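Local coordinates for protein ofchtiv-allosamidin (PDB 6JMB) that probably hydrolyses the beta-1,4-linked chains of chitin as a group IV insect chitinase of glycoside hydrolase family 18, and binds the inhibitor allosamidin, at residues A[46-51]-A[102-107]; A[91-96]-A[131-136]; A[36-41]-A[61-66]. All blocks are in the same frame, centred on the assembly; numbering follows the deposited sequence.

All three contacts belong to the glycoside hydrolase family 18 barrel, and interaction 1 lies on the same side of the chain's centre as each of the other two. Interaction 3 is buried, aromatic and joins a barrel strand to the helix 62-67 outside it. Interaction 1 is partly buried and mixes amide hydrogen bonds with ring packing, whereas interaction 2 is a surface contact in which a serine hydroxyl receives loop N-H groups. Interactions 1 and 3 draw on two neighbouring antiparallel strands, 49-51 and 35-43, and meet where Ala51 packs on Phe63. Interactions 1 and 2 use successive helices, 90-97 and 99-116, joined by packing of Met95 on Gly47 and Phe105. Interactions 2 and 3 do not touch.

Interaction 1: residues A[46-51]-A[102-107]; sequences EGTALA and RQNFIQ
Asn104 reaches from helix 99-116 to the turn before strand 49-51 and uses one amide nitrogen twice. Its ND2 donates to Glu46 O at 3.0 Å and to Thr48 OG1 at 2.9 Å. The threonine oxygen lies in the amide plane, while the amide nitrogen stands above the carbonyl plane of Glu46. Asn104 CG swings anti to the backbone N (chi1 -173°), which carries the amide out to the turn. An alanine here is likely to leave Glu46 O and Thr48 OG1 without this shared donor and the turn freer to shift. Between these two anchors, Gly47 lets turn and helix come close: a beta carbon would point at the helix and lie only 3.3 Å from Phe105 N, and it would also crowd the carbonyl of Glu46. Gly47 O instead receives a CA-H contact from Phe105 CA at 3.0 Å and sits at the edge of the Phe105 ring. Farther along, the small Ala49 sets its CB 4.2 Å from Phe105 CE1. Thr108 OG1 takes the N-H of Ala49, and Asn44 OD1 that of Thr48. The turn thus lies against helix 99-116, whose Ile106 packs on helix 138-154, while strand 49-51 pairs antiparallel with strand 35-43.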
loop_
_atom_site.group_PDB
_atom_site.type_symbol
_atom_site.label_atom_id
_atom_site.label_comp_id
_atom_site.label_asym_id
_atom_site.label_seq_id
_atom_site.Cartn_x
_atom_site.Cartn_y
_atom_site.Cartn_z
ATOM N N GLU A 46 8.084 -23.893 -4.692
ATOM C CA GLU A 46 8.102 -24.484 -6.023
ATOM C C GLU A 46 7.291 -23.676 -7.028
ATOM O O GLU A 46 7.142 -24.106 -8.178
ATOM C CB GLU A 46 7.592 -25.930 -5.950
ATOM C CG GLU A 46 8.422 -26.856 -5.038
ATOM C CD GLU A 46 8.224 -26.590 -3.542
ATOM O OE1 GLU A 46 7.099 -26.246 -3.125
ATOM O OE2 GLU A 46 9.206 -26.725 -2.779
ATOM N N GLY A 47 6.756 -22.529 -6.620
ATOM C CA GLY A 47 6.070 -21.635 -7.525
ATOM C C GLY A 47 4.573 -21.817 -7.642
ATOM O O GLY A 47 3.943 -21.089 -8.412
ATOM N N THR A 48 3.969 -22.752 -6.920
ATOM C CA THR A 48 2.533 -22.947 -7.063
ATOM C C THR A 48 1.779 -21.792 -6.415
ATOM O O THR A 48 1.902 -21.560 -5.209
ATOM C CB THR A 48 2.114 -24.278 -6.451
ATOM O OG1 THR A 48 2.763 -25.335 -7.165
ATOM C CG2 THR A 48 0.603 -24.460 -6.567
ATOM N N ALA A 49 1.023 -21.054 -7.227
ATOM C CA ALA A 49 0.155 -20.008 -6.705
ATOM C C ALA A 49 -0.977 -20.640 -5.913
ATOM O O ALA A 49 -1.513 -21.686 -6.290
ATOM C CB ALA A 49 -0.417 -19.186 -7.861
ATOM N N LEU A 50 -1.341 -20.017 -4.797
ATOM C CA LEU A 50 -2.330 -20.666 -3.954
ATOM C C LEU A 50 -3.163 -19.644 -3.197
ATOM O O LEU A 50 -2.726 -18.520 -2.930
ATOM C CB LEU A 50 -1.679 -21.680 -3.006
ATOM C CG LEU A 50 -0.430 -21.208 -2.256
ATOM C CD1 LEU A 50 -0.824 -20.550 -0.948
ATOM C CD2 LEU A 50 0.496 -22.384 -2.021
ATOM N N ALA A 51 -4.383 -20.053 -2.867
ATOM C CA ALA A 51 -5.257 -19.242 -2.035
ATOM C C ALA A 51 -4.787 -19.327 -0.590
ATOM O O ALA A 51 -4.523 -20.419 -0.075
ATOM C CB ALA A 51 -6.698 -19.745 -2.142
ATOM N N ARG A 102 9.621 -20.704 -11.867
ATOM C CA ARG A 102 9.022 -19.532 -12.500
ATOM C C ARG A 102 7.913 -19.936 -13.459
ATOM O O ARG A 102 6.835 -19.332 -13.472
ATOM C CB ARG A 102 10.090 -18.731 -13.245
ATOM C CG ARG A 102 11.098 -18.048 -12.345
ATOM C CD ARG A 102 11.842 -16.944 -13.084
ATOM N NE ARG A 102 12.493 -17.406 -14.311
ATOM C CZ ARG A 102 13.770 -17.765 -14.400
ATOM N NH1 ARG A 102 14.551 -17.744 -13.328
ATOM N NH2 ARG A 102 14.271 -18.152 -15.564
ATOM N N GLN A 103 8.167 -20.952 -14.286
ATOM C CA GLN A 103 7.150 -21.400 -15.228
ATOM C C GLN A 103 5.921 -21.915 -14.492
ATOM O O GLN A 103 4.783 -21.631 -14.889
ATOM C CB GLN A 103 7.732 -22.483 -16.136
ATOM C CG GLN A 103 6.744 -23.035 -17.144
ATOM C CD GLN A 103 7.350 -24.131 -18.002
ATOM O OE1 GLN A 103 7.491 -25.273 -17.563
ATOM N NE2 GLN A 103 7.713 -23.787 -19.231
ATOM N N ASN A 104 6.132 -22.665 -13.409
ATOM C CA ASN A 104 5.011 -23.134 -12.600
ATOM C C ASN A 104 4.226 -21.967 -12.016
ATOM O O ASN A 104 2.988 -22.000 -11.981
ATOM C CB ASN A 104 5.511 -24.064 -11.492
ATOM C CG ASN A 104 4.380 -24.723 -10.723
ATOM O OD1 ASN A 104 3.445 -25.273 -11.316
ATOM N ND2 ASN A 104 4.460 -24.676 -9.399
ATOM N N PHE A 105 4.922 -20.915 -11.572
ATOM C CA PHE A 105 4.202 -19.763 -11.045
ATOM C C PHE A 105 3.398 -19.066 -12.130
ATOM O O PHE A 105 2.246 -18.676 -11.911
ATOM C CB PHE A 105 5.134 -18.757 -10.373
ATOM C CG PHE A 105 4.399 -17.544 -9.908
ATOM C CD1 PHE A 105 3.502 -17.643 -8.854
ATOM C CD2 PHE A 105 4.509 -16.338 -10.581
ATOM C CE1 PHE A 105 2.769 -16.546 -8.441
ATOM C CE2 PHE A 105 3.776 -15.235 -10.172
ATOM C CZ PHE A 105 2.904 -15.342 -9.103
ATOM N N ILE A 106 4.002 -18.871 -13.300
ATOM C CA ILE A 106 3.291 -18.222 -14.396
ATOM C C ILE A 106 2.021 -18.995 -14.739
ATOM O O ILE A 106 0.938 -18.414 -14.878
ATOM C CB ILE A 106 4.215 -18.048 -15.612
ATOM C CG1 ILE A 106 5.339 -17.068 -15.272
ATOM C CG2 ILE A 106 3.416 -17.582 -16.820
ATOM C CD1 ILE A 106 6.510 -17.121 -16.234
ATOM N N GLN A 107 2.127 -20.323 -14.842
ATOM C CA GLN A 107 0.971 -21.120 -15.245
ATOM C C GLN A 107 -0.088 -21.198 -14.148
ATOM O O GLN A 107 -1.286 -21.111 -14.438
ATOM C CB GLN A 107 1.418 -22.515 -15.688
ATOM C CG GLN A 107 2.248 -22.511 -16.969
ATOM C CD GLN A 107 1.571 -21.772 -18.113
ATOM O OE1 GLN A 107 2.175 -20.915 -18.761
ATOM N NE2 GLN A 107 0.310 -22.101 -18.368
#

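Interaction 2: residues A[91-96]-A[131-136]; sequences QYSIMA and RDTVHG
An ST motif, with Thr133 at its head, shapes the loop whose residues Val134 and His135 close on Ser93 of helix 90-97. Thr133 OG1 accepts the backbone N-H of Gly136 at 2.9 Å, in a turn in which two successive backbone N-H groups, of Val134 and His135, face the serine. Ser93 OG receives His135 N at 3.0 Å and, more weakly, Val134 N at 3.2 Å. Its position anti to the backbone N (chi1 180°) points the hydroxyl from the helix into the loop. A small hydroxyl suits this buried spot, since it can take loop N-H groups without pushing the backbones apart. Asp139 supports both hydroxyls, with OD1 bonded to Ser93 OG and OD2 to Thr133 OG1.

In the family 18 barrel this loop follows strand 120-124, around which the DXXDXDXE signature of the family runs, and leads into helix 138-154. Asp124 and Glu126 of that signature line the allosamizoline pocket, and at the start of segment 131-136 Arg131 NH1 bonds to Glu126 O, and Arg131 makes a cation-pi contact with Trp85.

Toward solvent the contact turns apolar: Ile94 CG1 lies 3.8 Å from Val134 CG2, the two branched side chains meeting at a slant. Val134 CG1 sits over the centre of one face of the His135 ring. That ring turns an edge to the helix, with CD2 3.3 Å from Ser93 O. A water joins the two segments at the rim, donating to Ile94 O at 2.9 Å and hydrogen-bonded to His135 NE2 at 2.8 Å.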
loop_
_atom_site.group_PDB
_atom_site.type_symbol
_atom_site.label_atom_id
_atom_site.label_comp_id
_atom_site.label_asym_id
_atom_site.label_seq_id
_atom_site.Cartn_x
_atom_site.Cartn_y
_atom_site.Cartn_z
ATOM N N GLN A 91 10.291 -17.933 -0.010
ATOM C CA GLN A 91 9.683 -18.756 -1.051
ATOM C C GLN A 91 9.767 -18.077 -2.412
ATOM O O GLN A 91 9.945 -18.751 -3.433
ATOM C CB GLN A 91 8.235 -19.088 -0.705
ATOM C CG GLN A 91 8.077 -19.972 0.519
ATOM C CD GLN A 91 6.642 -20.052 0.991
ATOM O OE1 GLN A 91 6.010 -21.106 0.901
ATOM N NE2 GLN A 91 6.119 -18.943 1.496
ATOM N N TYR A 92 9.656 -16.739 -2.436
ATOM C CA TYR A 92 9.772 -15.981 -3.680
ATOM C C TYR A 92 11.199 -16.014 -4.203
ATOM O O TYR A 92 11.422 -16.125 -5.415
ATOM C CB TYR A 92 9.282 -14.537 -3.457
ATOM C CG TYR A 92 7.816 -14.533 -3.110
ATOM C CD1 TYR A 92 7.396 -14.717 -1.800
ATOM C CD2 TYR A 92 6.850 -14.435 -4.099
ATOM C CE1 TYR A 92 6.056 -14.787 -1.485
ATOM C CE2 TYR A 92 5.506 -14.499 -3.792
ATOM C CZ TYR A 92 5.118 -14.671 -2.484
ATOM O OH TYR A 92 3.779 -14.751 -2.173
ATOM N N SER A 93 12.172 -15.935 -3.295
ATOM C CA SER A 93 13.577 -16.044 -3.673
ATOM C C SER A 93 13.867 -17.400 -4.306
ATOM O O SER A 93 14.528 -17.485 -5.349
ATOM C CB SER A 93 14.433 -15.826 -2.427
ATOM O OG SER A 93 15.813 -15.927 -2.719
ATOM N N ILE A 94 13.371 -18.475 -3.692
ATOM C CA ILE A 94 13.573 -19.815 -4.244
ATOM C C ILE A 94 12.875 -19.954 -5.591
ATOM O O ILE A 94 13.462 -20.435 -6.567
ATOM C CB ILE A 94 13.090 -20.878 -3.244
ATOM C CG1 ILE A 94 13.964 -20.866 -1.993
ATOM C CG2 ILE A 94 13.092 -22.258 -3.892
ATOM C CD1 ILE A 94 13.337 -21.605 -0.827
ATOM N N MET A 95 11.616 -19.521 -5.670
ATOM C CA MET A 95 10.855 -19.668 -6.909
ATOM C C MET A 95 11.517 -18.913 -8.052
ATOM O O MET A 95 11.660 -19.436 -9.164
ATOM C CB MET A 95 9.423 -19.164 -6.701
ATOM C CG MET A 95 8.576 -19.115 -7.979
ATOM S SD MET A 95 8.700 -17.581 -8.932
ATOM C CE MET A 95 7.822 -16.441 -7.863
ATOM N N ALA A 96 11.920 -17.667 -7.800
ATOM C CA ALA A 96 12.397 -16.816 -8.880
ATOM C C ALA A 96 13.719 -17.293 -9.460
ATOM O O ALA A 96 14.007 -16.984 -10.620
ATOM C CB ALA A 96 12.522 -15.369 -8.397
ATOM N N ARG A 131 14.994 -9.530 4.195
ATOM C CA ARG A 131 14.272 -10.387 5.140
ATOM C C ARG A 131 14.826 -11.806 5.022
ATOM O O ARG A 131 16.054 -11.983 5.078
ATOM C CB ARG A 131 12.771 -10.219 4.950
ATOM C CG ARG A 131 12.292 -8.794 5.161
ATOM C CD ARG A 131 10.806 -8.665 4.858
ATOM N NE ARG A 131 9.972 -9.198 5.932
ATOM C CZ ARG A 131 8.728 -9.647 5.762
ATOM N NH1 ARG A 131 8.177 -9.655 4.555
ATOM N NH2 ARG A 131 8.034 -10.092 6.802
ATOM N N ASP A 132 13.986 -12.832 4.857
ATOM C CA ASP A 132 14.457 -14.210 4.804
ATOM C C ASP A 132 14.800 -14.674 3.393
ATOM O O ASP A 132 14.649 -15.863 3.085
ATOM C CB ASP A 132 13.480 -15.164 5.506
ATOM C CG ASP A 132 12.089 -15.142 4.906
ATOM O OD1 ASP A 132 11.787 -14.213 4.140
ATOM O OD2 ASP A 132 11.291 -16.058 5.208
ATOM N N THR A 133 15.284 -13.768 2.540
ATOM C CA THR A 133 15.777 -14.145 1.222
ATOM C C THR A 133 16.747 -15.315 1.318
ATOM O O THR A 133 17.543 -15.415 2.258
ATOM C CB THR A 133 16.478 -12.955 0.555
ATOM O OG1 THR A 133 17.116 -13.403 -0.646
ATOM C CG2 THR A 133 17.538 -12.343 1.474
ATOM N N VAL A 134 16.674 -16.206 0.336
ATOM C CA VAL A 134 17.557 -17.359 0.262
ATOM C C VAL A 134 18.766 -17.081 -0.618
ATOM O O VAL A 134 19.884 -17.468 -0.276
ATOM C CB VAL A 134 16.768 -18.594 -0.226
ATOM C CG1 VAL A 134 17.700 -19.755 -0.562
ATOM C CG2 VAL A 134 15.733 -19.008 0.806
ATOM N N HIS A 135 18.569 -16.392 -1.740
ATOM C CA HIS A 135 19.622 -16.187 -2.724
ATOM C C HIS A 135 20.216 -14.785 -2.701
ATOM O O HIS A 135 21.077 -14.477 -3.534
ATOM C CB HIS A 135 19.113 -16.531 -4.128
ATOM C CG HIS A 135 18.741 -17.972 -4.291
ATOM N ND1 HIS A 135 19.646 -18.999 -4.121
ATOM C CD2 HIS A 135 17.558 -18.558 -4.595
ATOM C CE1 HIS A 135 19.038 -20.156 -4.319
ATOM N NE2 HIS A 135 17.771 -19.916 -4.614
ATOM N N GLY A 136 19.773 -13.930 -1.788
ATOM C CA GLY A 136 20.442 -12.653 -1.602
ATOM C C GLY A 136 20.370 -11.779 -2.839
ATOM O O GLY A 136 19.307 -11.597 -3.443
HETATM O O HOH W 1 16.018 -21.687 -5.925
#

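Interaction 3: residues A[36-41]-A[61-66]; sequences LVYAFI and GNFKQF. With AMI (allosamizoline), chain C.
Tyr38, Phe63 and Phe66 form an aromatic cluster between strand 35-43 and helix 62-67. Tyr38 turns its ring edge to the face of Phe66, an edge-to-face pair with centroids 5.3 Å apart and planes at 88°. Tyr38 CB adds a CH-pi contact over the same ring, 4.1 Å from its centroid. With CG anti to the backbone N (chi1 -168°), the tyrosine projects its ring between the two phenylalanines. Phe63 CD1 lies over a face of the Tyr38 ring, and Phe63 CE1 comes to 3.4 Å from Tyr38 CE1. Leu36 CB and Ile41 CG2 extend the apolar layer, each 3.7 Å from the CZ atom of its partner, Phe66 and Phe63 respectively.

At the polar margin the Tyr38 hydroxyl reaches past the rings. Asn62 ND2 donates to Tyr38 OH at 3.0 Å, the oxygen lying in the amide plane, and Asp57 OD1 is also bonded to this hydroxyl. Tyrosine fits because its ring packs while its buried oxygen finds partners.

The strand of this family 18 TIM barrel sends Tyr38 outward to the helix layer, while Phe40, after a cis peptide bond, points away from that helix and lines the allosamizoline pocket, its CE2 3.6 Å from O3 of the ligand. Strand 36-41 and helix 62-66 run nearly antiparallel (165°), their axes 10.1 Å apart. Strands 5-11 and 77-83 flank strand 35-43 in parallel, and helix 54-59 packs against Asn62 and Phe63.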
loop_
_atom_site.group_PDB
_atom_site.type_symbol
_atom_site.label_atom_id
_atom_site.label_comp_id
_atom_site.label_asym_id
_atom_site.label_seq_id
_atom_site.Cartn_x
_atom_site.Cartn_y
_atom_site.Cartn_z
ATOM N N LEU A 36 -8.865 -2.350 -8.863
ATOM C CA LEU A 36 -9.140 -2.894 -7.538
ATOM C C LEU A 36 -8.347 -4.181 -7.389
ATOM O O LEU A 36 -8.374 -5.032 -8.285
ATOM C CB LEU A 36 -10.644 -3.143 -7.347
ATOM C CG LEU A 36 -11.351 -2.009 -6.592
ATOM C CD1 LEU A 36 -12.837 -1.942 -6.919
ATOM C CD2 LEU A 36 -11.143 -2.206 -5.091
ATOM N N VAL A 37 -7.617 -4.314 -6.283
ATOM C CA VAL A 37 -6.636 -5.384 -6.123
ATOM C C VAL A 37 -6.998 -6.239 -4.913
ATOM O O VAL A 37 -7.119 -5.727 -3.794
ATOM C CB VAL A 37 -5.207 -4.832 -6.004
ATOM C CG1 VAL A 37 -4.212 -5.971 -6.072
ATOM C CG2 VAL A 37 -4.934 -3.811 -7.109
ATOM N N TYR A 38 -7.146 -7.548 -5.138
ATOM C CA TYR A 38 -7.495 -8.513 -4.096
ATOM C C TYR A 38 -6.220 -8.957 -3.385
ATOM O O TYR A 38 -5.387 -9.657 -3.970
ATOM C CB TYR A 38 -8.171 -9.710 -4.763
ATOM C CG TYR A 38 -8.855 -10.704 -3.842
ATOM C CD1 TYR A 38 -8.130 -11.628 -3.084
ATOM C CD2 TYR A 38 -10.236 -10.747 -3.777
ATOM C CE1 TYR A 38 -8.780 -12.539 -2.249
ATOM C CE2 TYR A 38 -10.892 -11.657 -2.957
ATOM C CZ TYR A 38 -10.161 -12.544 -2.203
ATOM O OH TYR A 38 -10.830 -13.436 -1.394
ATOM N N ALA A 39 -6.067 -8.583 -2.121
ATOM C CA ALA A 39 -4.894 -8.965 -1.339
ATOM C C ALA A 39 -5.313 -10.005 -0.310
ATOM O O ALA A 39 -6.286 -9.783 0.414
ATOM C CB ALA A 39 -4.339 -7.739 -0.610
ATOM N N PHE A 40 -4.605 -11.139 -0.220
ATOM C CA PHE A 40 -3.459 -11.563 -1.029
ATOM C C PHE A 40 -3.628 -13.042 -1.360
ATOM O O PHE A 40 -4.255 -13.792 -0.588
ATOM C CB PHE A 40 -2.159 -11.485 -0.220
ATOM C CG PHE A 40 -1.633 -10.098 -0.022
ATOM C CD1 PHE A 40 -1.087 -9.402 -1.075
ATOM C CD2 PHE A 40 -1.641 -9.513 1.236
ATOM C CE1 PHE A 40 -0.583 -8.125 -0.894
ATOM C CE2 PHE A 40 -1.137 -8.236 1.430
ATOM C CZ PHE A 40 -0.609 -7.541 0.359
ATOM N N ILE A 41 -3.037 -13.470 -2.467
ATOM C CA ILE A 41 -2.708 -14.868 -2.675
ATOM C C ILE A 41 -1.233 -15.072 -2.350
ATOM O O ILE A 41 -0.484 -14.122 -2.126
ATOM C CB ILE A 41 -3.054 -15.362 -4.102
ATOM C CG1 ILE A 41 -2.228 -14.618 -5.157
ATOM C CG2 ILE A 41 -4.552 -15.243 -4.360
ATOM C CD1 ILE A 41 -2.348 -15.222 -6.556
ATOM N N GLY A 61 -16.703 -18.149 -2.457
ATOM C CA GLY A 61 -16.794 -17.424 -3.710
ATOM C C GLY A 61 -16.265 -16.011 -3.687
ATOM O O GLY A 61 -16.673 -15.201 -4.523
ATOM N N ASN A 62 -15.339 -15.696 -2.778
ATOM C CA ASN A 62 -14.932 -14.302 -2.608
ATOM C C ASN A 62 -14.147 -13.773 -3.807
ATOM O O ASN A 62 -14.327 -12.612 -4.191
ATOM C CB ASN A 62 -14.157 -14.121 -1.307
ATOM C CG ASN A 62 -14.384 -12.760 -0.682
ATOM O OD1 ASN A 62 -15.521 -12.317 -0.532
ATOM N ND2 ASN A 62 -13.300 -12.095 -0.305
ATOM N N PHE A 63 -13.261 -14.589 -4.398
ATOM C CA PHE A 63 -12.563 -14.165 -5.612
ATOM C C PHE A 63 -13.568 -13.708 -6.660
ATOM O O PHE A 63 -13.428 -12.633 -7.257
ATOM C CB PHE A 63 -11.789 -15.336 -6.226
ATOM C CG PHE A 63 -10.485 -15.714 -5.543
ATOM C CD1 PHE A 63 -9.638 -14.790 -4.938
ATOM C CD2 PHE A 63 -10.085 -17.040 -5.580
ATOM C CE1 PHE A 63 -8.426 -15.212 -4.361
ATOM C CE2 PHE A 63 -8.891 -17.461 -5.008
ATOM C CZ PHE A 63 -8.058 -16.553 -4.402
ATOM N N LYS A 64 -14.586 -14.541 -6.908
ATOM C CA LYS A 64 -15.542 -14.261 -7.971
ATOM C C LYS A 64 -16.476 -13.112 -7.611
ATOM O O LYS A 64 -16.852 -12.331 -8.489
ATOM C CB LYS A 64 -16.329 -15.532 -8.295
ATOM C CG LYS A 64 -17.287 -15.397 -9.465
ATOM C CD LYS A 64 -16.546 -15.146 -10.770
ATOM C CE LYS A 64 -17.480 -15.290 -11.962
ATOM N NZ LYS A 64 -16.938 -14.640 -13.183
ATOM N N GLN A 65 -16.850 -12.976 -6.337
ATOM C CA GLN A 65 -17.648 -11.817 -5.947
ATOM C C GLN A 65 -16.879 -10.532 -6.215
ATOM O O GLN A 65 -17.446 -9.544 -6.699
ATOM C CB GLN A 65 -18.018 -11.901 -4.471
ATOM C CG GLN A 65 -19.064 -12.946 -4.148
ATOM C CD GLN A 65 -19.398 -12.966 -2.674
ATOM O OE1 GLN A 65 -19.401 -14.022 -2.040
ATOM N NE2 GLN A 65 -19.672 -11.791 -2.114
ATOM N N PHE A 66 -15.574 -10.549 -5.936
ATOM C CA PHE A 66 -14.723 -9.385 -6.154
ATOM C C PHE A 66 -14.644 -9.030 -7.632
ATOM O O PHE A 66 -14.848 -7.872 -8.013
ATOM C CB PHE A 66 -13.338 -9.687 -5.579
ATOM C CG PHE A 66 -12.370 -8.533 -5.631
ATOM C CD1 PHE A 66 -12.343 -7.578 -4.622
ATOM C CD2 PHE A 66 -11.457 -8.432 -6.666
ATOM C CE1 PHE A 66 -11.429 -6.534 -4.657
ATOM C CE2 PHE A 66 -10.544 -7.383 -6.711
ATOM C CZ PHE A 66 -10.532 -6.441 -5.701
HETATM C C1 AMI C . 1.730 -2.948 2.411
HETATM C C2 AMI C . 1.941 -4.482 2.089
HETATM C C3 AMI C . 0.991 -5.157 2.946
HETATM C C4 AMI C . 0.881 -4.234 4.228
HETATM C C5 AMI C . 0.740 -2.926 3.608
HETATM C C6 AMI C . 1.030 -1.736 4.594
HETATM C C7 AMI C . 1.152 -3.415 0.320
HETATM C C8 AMI C . 0.820 -4.272 -2.054
HETATM C C9 AMI C . 0.198 -1.856 -1.466
HETATM N N2 AMI C . 1.683 -4.616 0.815
HETATM N N7 AMI C . 0.727 -3.188 -1.067
HETATM O O3 AMI C . 1.421 -6.488 3.228
HETATM O O4 AMI C . -0.271 -4.455 5.031
HETATM O O6 AMI C . 2.305 -1.932 5.170
HETATM O O7 AMI C . 1.069 -2.415 1.242
#